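Local coordinates for protein aspartate aminotransferase (Rhodobacter sphaeroides, PDB 3NRA) that probably catalyses the pyridoxal-phosphate-dependent transfer of an amino group between L-aspartate and 2-oxoglutarate, giving oxaloacetate and L-glutamate, at residues Val153-Val158 with Asn187-Ala192; Glu318-Leu323 with Val329-Pro334. All blocks are in the same frame, centred on the assembly; numbering follows the deposited sequence. Where two conformers were deposited one is given.

In the fold
Followed from the N terminus, the chain leaves an edge strand (149-154) of the seven-stranded sheet at 153-158, passes through helix 169-177 and strand 182-186, and returns at 187-192; contact 1 closes this loop across 28 residues. Contact 2 comes later and is far more local: helix 304-324 ends, and after only five intervening residues 329-334 runs back past the helix side at 318-323. The two loops stand in series, neither enclosing nor crossing the other. Their centres lie about 16 Å apart, yet they touch: Arg332 NH1 is 3.0 Å from Tyr157 O, a probable hydrogen bond, and Phe330 packs on Val158. This joins the edge of the large sheet to the C-terminal helices and small sheet.

Contact 1: residues Val153-Val158 with Asn187-Ala192; sequences VQLDYV and NPNNPA
Leu155 and Tyr157 reach across to Asn189 and Ala192 in a small, buried contact of 124 Å² that rests on two van der Waals approaches. Along 187-192 the chain carries two cis peptide bonds, before Pro188 and before Pro191. Asn187 hands its carbonyl O to the hydroxyl of Tyr231. At Asn189 the side chain extends with CG anti to the backbone N (chi1 -179°), which aims the amide at Leu155 coming from the opposite direction; methyl CD2 of Leu155 lies 3.7 Å from both ND2 and CG of Asn189. The polar atoms of this amide are engaged elsewhere: ND2 donates to Pro134 O, while OD1 accepts from the backbone N of Ala192 at 2.8 Å. This second bond is nearly straight (N-H...O 160°) and forms an Asx motif that ties down the turn through Pro191. Bonds at both ends of the amide fix its rotation where the leucine methyl meets it. Asn190 serves the cofactor site, its ND2 bonding to O3 of the pyridoxal-lysine at position 253 and its OD1 to Arg381. Ala192 closes the segment by setting CB over one face of the Tyr157 ring, 4.2 Å from CD2; the opposite face carries Val158 CG2, 3.6 Å above the plane and toward the rim. Leu155 further packs on Val132 of strand 128-133, and its backbone is hydrogen-bonded to Gln133. The contact therefore joins the C-terminal ends of two parallel strands of the large pyridoxal-phosphate-binding sheet, edge strand 149-154 and strand 182-186 with its loop toward helix 198-211; strand 128-133 lies between them.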
# COMPACT_ATOMS: atom_id res chain seq x y z
N VAL B 153 -1.77 -27.29 -6.19
CA VAL B 153 -0.69 -28.17 -6.53
C VAL B 153 -0.05 -28.58 -5.21
O VAL B 153 0.41 -27.72 -4.45
CB VAL B 153 0.35 -27.44 -7.37
CG1 VAL B 153 1.52 -28.41 -7.76
CG2 VAL B 153 -0.31 -26.82 -8.64
N GLN B 154 -0.04 -29.88 -4.93
CA GLN B 154 0.50 -30.38 -3.65
C GLN B 154 2.01 -30.17 -3.59
O GLN B 154 2.73 -30.44 -4.57
CB GLN B 154 0.16 -31.88 -3.49
CG GLN B 154 0.53 -32.48 -2.15
CD GLN B 154 -0.25 -31.88 -0.99
OE1 GLN B 154 -1.45 -31.62 -1.08
NE2 GLN B 154 0.43 -31.63 0.10
N LEU B 155 2.48 -29.65 -2.46
CA LEU B 155 3.88 -29.75 -2.07
C LEU B 155 4.01 -30.93 -1.14
O LEU B 155 3.61 -30.84 0.01
CB LEU B 155 4.37 -28.47 -1.36
CG LEU B 155 5.87 -28.33 -1.05
CD1 LEU B 155 6.68 -28.27 -2.34
CD2 LEU B 155 6.17 -27.09 -0.16
N ASP B 156 4.59 -32.02 -1.64
CA ASP B 156 4.80 -33.20 -0.84
C ASP B 156 6.15 -33.06 -0.11
O ASP B 156 7.10 -33.78 -0.38
CB ASP B 156 4.73 -34.49 -1.71
CG ASP B 156 3.28 -34.86 -2.08
OD1 ASP B 156 2.43 -34.94 -1.17
OD2 ASP B 156 2.98 -35.03 -3.27
N TYR B 157 6.21 -32.09 0.79
CA TYR B 157 7.46 -31.73 1.48
C TYR B 157 7.81 -32.69 2.58
O TYR B 157 8.96 -32.70 3.04
CB TYR B 157 7.38 -30.29 2.05
CG TYR B 157 6.41 -30.13 3.22
CD1 TYR B 157 5.04 -29.95 2.99
CD2 TYR B 157 6.87 -30.14 4.54
CE1 TYR B 157 4.14 -29.84 4.07
CE2 TYR B 157 5.99 -30.02 5.60
CZ TYR B 157 4.62 -29.88 5.35
OH TYR B 157 3.75 -29.77 6.39
N VAL B 158 6.83 -33.49 3.07
CA VAL B 158 7.09 -34.42 4.16
C VAL B 158 7.84 -35.66 3.64
O VAL B 158 7.22 -36.58 3.01
CB VAL B 158 5.83 -34.84 4.93
CG1 VAL B 158 6.19 -35.85 6.01
CG2 VAL B 158 5.17 -33.59 5.59
N ASN B 187 9.66 -19.27 -3.01
CA ASN B 187 10.90 -20.02 -3.03
C ASN B 187 11.99 -19.16 -2.38
O ASN B 187 12.40 -18.18 -2.96
CB ASN B 187 11.31 -20.34 -4.46
CG ASN B 187 12.52 -21.24 -4.52
OD1 ASN B 187 12.81 -21.94 -3.56
ND2 ASN B 187 13.23 -21.20 -5.63
N PRO B 188 12.45 -19.52 -1.14
CA PRO B 188 12.04 -20.64 -0.33
C PRO B 188 10.56 -20.59 0.06
O PRO B 188 9.98 -19.48 0.23
CB PRO B 188 12.91 -20.51 0.90
CG PRO B 188 13.14 -19.07 1.04
CD PRO B 188 13.38 -18.65 -0.39
N ASN B 189 9.96 -21.78 0.18
CA ASN B 189 8.60 -21.92 0.63
C ASN B 189 8.38 -21.31 2.01
O ASN B 189 9.19 -21.51 2.93
CB ASN B 189 8.22 -23.40 0.65
CG ASN B 189 6.79 -23.62 1.08
OD1 ASN B 189 6.53 -23.99 2.24
ND2 ASN B 189 5.85 -23.45 0.16
N ASN B 190 7.38 -20.45 2.09
CA ASN B 190 6.79 -20.03 3.34
C ASN B 190 5.48 -20.81 3.38
O ASN B 190 4.63 -20.59 2.54
CB ASN B 190 6.54 -18.49 3.31
CG ASN B 190 5.94 -17.93 4.61
OD1 ASN B 190 5.34 -18.66 5.42
ND2 ASN B 190 6.05 -16.60 4.77
N PRO B 191 5.32 -21.74 4.33
CA PRO B 191 5.89 -21.83 5.66
C PRO B 191 7.04 -22.83 5.91
O PRO B 191 7.60 -22.83 7.01
CB PRO B 191 4.69 -22.31 6.46
CG PRO B 191 4.05 -23.30 5.52
CD PRO B 191 4.18 -22.69 4.18
N ALA B 192 7.33 -23.72 4.96
CA ALA B 192 8.19 -24.91 5.26
C ALA B 192 9.73 -24.61 5.23
O ALA B 192 10.53 -25.33 5.82
CB ALA B 192 7.84 -26.07 4.33

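Contact 2: residues Glu318-Leu323 with Val329-Pro334; sequences ELLHVL and VFARTP
Leu320 turns CG anti to its carbonyl carbon (chi1 -80°), and chi2 of 172° carries CD1 outward toward 329-334, with CD2 branching beside it; Thr333 turns OG1 beside its backbone N (chi1 -51°), which leaves CG2 anti to that N and in the path of CD1. The forked end of Leu320 divides the work. CD1 meets Thr333 CG2 at 3.9 Å, the two side chains crossing at about a right angle, and also comes end-on to the Pro334 ring at its CD, 4.0 Å away. CD2 takes the other side, lying 4.0 Å from Ala331 CB and near the carbonyl O of Arg332. One leucine thus spans four consecutive residues of the extended chain. A turn further along the helix, the backbone does the touching: Leu323 O sits 3.3 Å from Val329 CB, and Leu323 CB is 4.1 Å from Val329 CG1. The backbones come nearer at this end, with 6.4 Å between the CA atoms of Leu323 and Val329 against 7.4 Å between those of Leu320 and Ala331. The polar ends turn elsewhere: Thr333 OG1 bonds to Glu162 and Arg324, and the guanidinium of Arg332 is held through NH2 by Arg164 O. The 249 Å² of mostly apolar contact, in which two backbone carbonyls take part, packs helix 304-324 against the connection into strand 339-340, consistent with the small domain of a fold-type I aminotransferase. Leu340 of that strand touches Leu320 and Pro334, while Leu319 and Val322 pack against helix 388-404.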
# COMPACT_ATOMS: atom_id res chain seq x y z
N GLU B 318 19.77 -25.83 16.33
CA GLU B 318 19.40 -26.17 17.70
C GLU B 318 17.89 -26.32 17.84
O GLU B 318 17.44 -27.18 18.53
CB GLU B 318 19.94 -25.17 18.73
CG GLU B 318 19.91 -25.75 20.19
CD GLU B 318 20.56 -24.83 21.24
OE1 GLU B 318 20.81 -23.64 20.94
OE2 GLU B 318 20.80 -25.31 22.37
N LEU B 319 17.11 -25.48 17.15
CA LEU B 319 15.65 -25.67 17.16
C LEU B 319 15.27 -27.00 16.56
O LEU B 319 14.38 -27.67 17.08
CB LEU B 319 14.91 -24.55 16.44
CG LEU B 319 14.74 -23.21 17.17
CD1 LEU B 319 13.56 -22.46 16.58
CD2 LEU B 319 14.54 -23.36 18.66
N LEU B 320 15.93 -27.39 15.49
CA LEU B 320 15.64 -28.67 14.86
C LEU B 320 15.96 -29.82 15.79
O LEU B 320 15.17 -30.73 15.93
CB LEU B 320 16.40 -28.82 13.54
CG LEU B 320 15.78 -28.11 12.32
CD1 LEU B 320 16.75 -28.17 11.14
CD2 LEU B 320 14.42 -28.73 11.96
N HIS B 321 17.10 -29.73 16.48
CA HIS B 321 17.47 -30.74 17.46
C HIS B 321 16.37 -30.94 18.55
O HIS B 321 16.00 -32.08 18.86
CB HIS B 321 18.76 -30.37 18.15
CG HIS B 321 19.26 -31.43 19.06
ND1 HIS B 321 19.83 -32.61 18.60
CD2 HIS B 321 19.25 -31.52 20.42
CE1 HIS B 321 20.16 -33.36 19.64
NE2 HIS B 321 19.81 -32.73 20.75
N VAL B 322 15.89 -29.83 19.11
CA VAL B 322 14.86 -29.85 20.15
C VAL B 322 13.53 -30.42 19.62
O VAL B 322 12.97 -31.30 20.25
CB VAL B 322 14.62 -28.43 20.73
CG1 VAL B 322 13.37 -28.41 21.63
CG2 VAL B 322 15.86 -27.94 21.51
N LEU B 323 13.08 -29.94 18.46
CA LEU B 323 11.77 -30.38 17.88
C LEU B 323 11.80 -31.85 17.46
O LEU B 323 10.93 -32.63 17.81
CB LEU B 323 11.38 -29.50 16.68
CG LEU B 323 11.06 -28.02 16.96
CD1 LEU B 323 11.05 -27.21 15.64
CD2 LEU B 323 9.76 -27.86 17.68
N VAL B 329 7.29 -35.72 16.08
CA VAL B 329 7.44 -34.41 15.39
C VAL B 329 8.31 -34.61 14.18
O VAL B 329 9.32 -35.28 14.25
CB VAL B 329 8.03 -33.35 16.32
CG1 VAL B 329 8.30 -32.04 15.59
CG2 VAL B 329 7.09 -33.11 17.50
N PHE B 330 7.84 -34.11 13.05
CA PHE B 330 8.61 -34.06 11.81
C PHE B 330 8.83 -32.60 11.45
O PHE B 330 7.91 -31.79 11.58
CB PHE B 330 7.87 -34.76 10.68
CG PHE B 330 8.44 -34.49 9.35
CD1 PHE B 330 9.44 -35.29 8.85
CD2 PHE B 330 8.05 -33.38 8.62
CE1 PHE B 330 10.02 -35.01 7.65
CE2 PHE B 330 8.63 -33.08 7.44
CZ PHE B 330 9.61 -33.89 6.94
N ALA B 331 10.01 -32.28 10.94
CA ALA B 331 10.26 -30.94 10.37
C ALA B 331 11.35 -30.98 9.30
O ALA B 331 12.41 -31.55 9.53
CB ALA B 331 10.65 -29.99 11.47
N ARG B 332 11.08 -30.39 8.12
CA ARG B 332 12.10 -30.27 7.11
C ARG B 332 13.14 -29.28 7.58
O ARG B 332 12.80 -28.27 8.23
CB ARG B 332 11.53 -29.79 5.74
CG ARG B 332 10.81 -30.92 4.89
CD ARG B 332 11.78 -31.94 4.35
NE ARG B 332 12.70 -31.35 3.40
CZ ARG B 332 12.45 -31.18 2.10
NH1 ARG B 332 11.30 -31.60 1.56
NH2 ARG B 332 13.36 -30.59 1.33
N THR B 333 14.40 -29.56 7.25
CA THR B 333 15.46 -28.57 7.40
C THR B 333 15.20 -27.41 6.50
O THR B 333 15.16 -27.59 5.28
CB THR B 333 16.81 -29.15 7.04
OG1 THR B 333 17.01 -30.37 7.75
CG2 THR B 333 17.96 -28.14 7.40
N PRO B 334 15.05 -26.19 7.07
CA PRO B 334 14.97 -25.01 6.22
C PRO B 334 16.28 -24.76 5.47
O PRO B 334 17.35 -24.96 6.02
CB PRO B 334 14.71 -23.85 7.22
CG PRO B 334 14.36 -24.48 8.48
CD PRO B 334 14.97 -25.82 8.50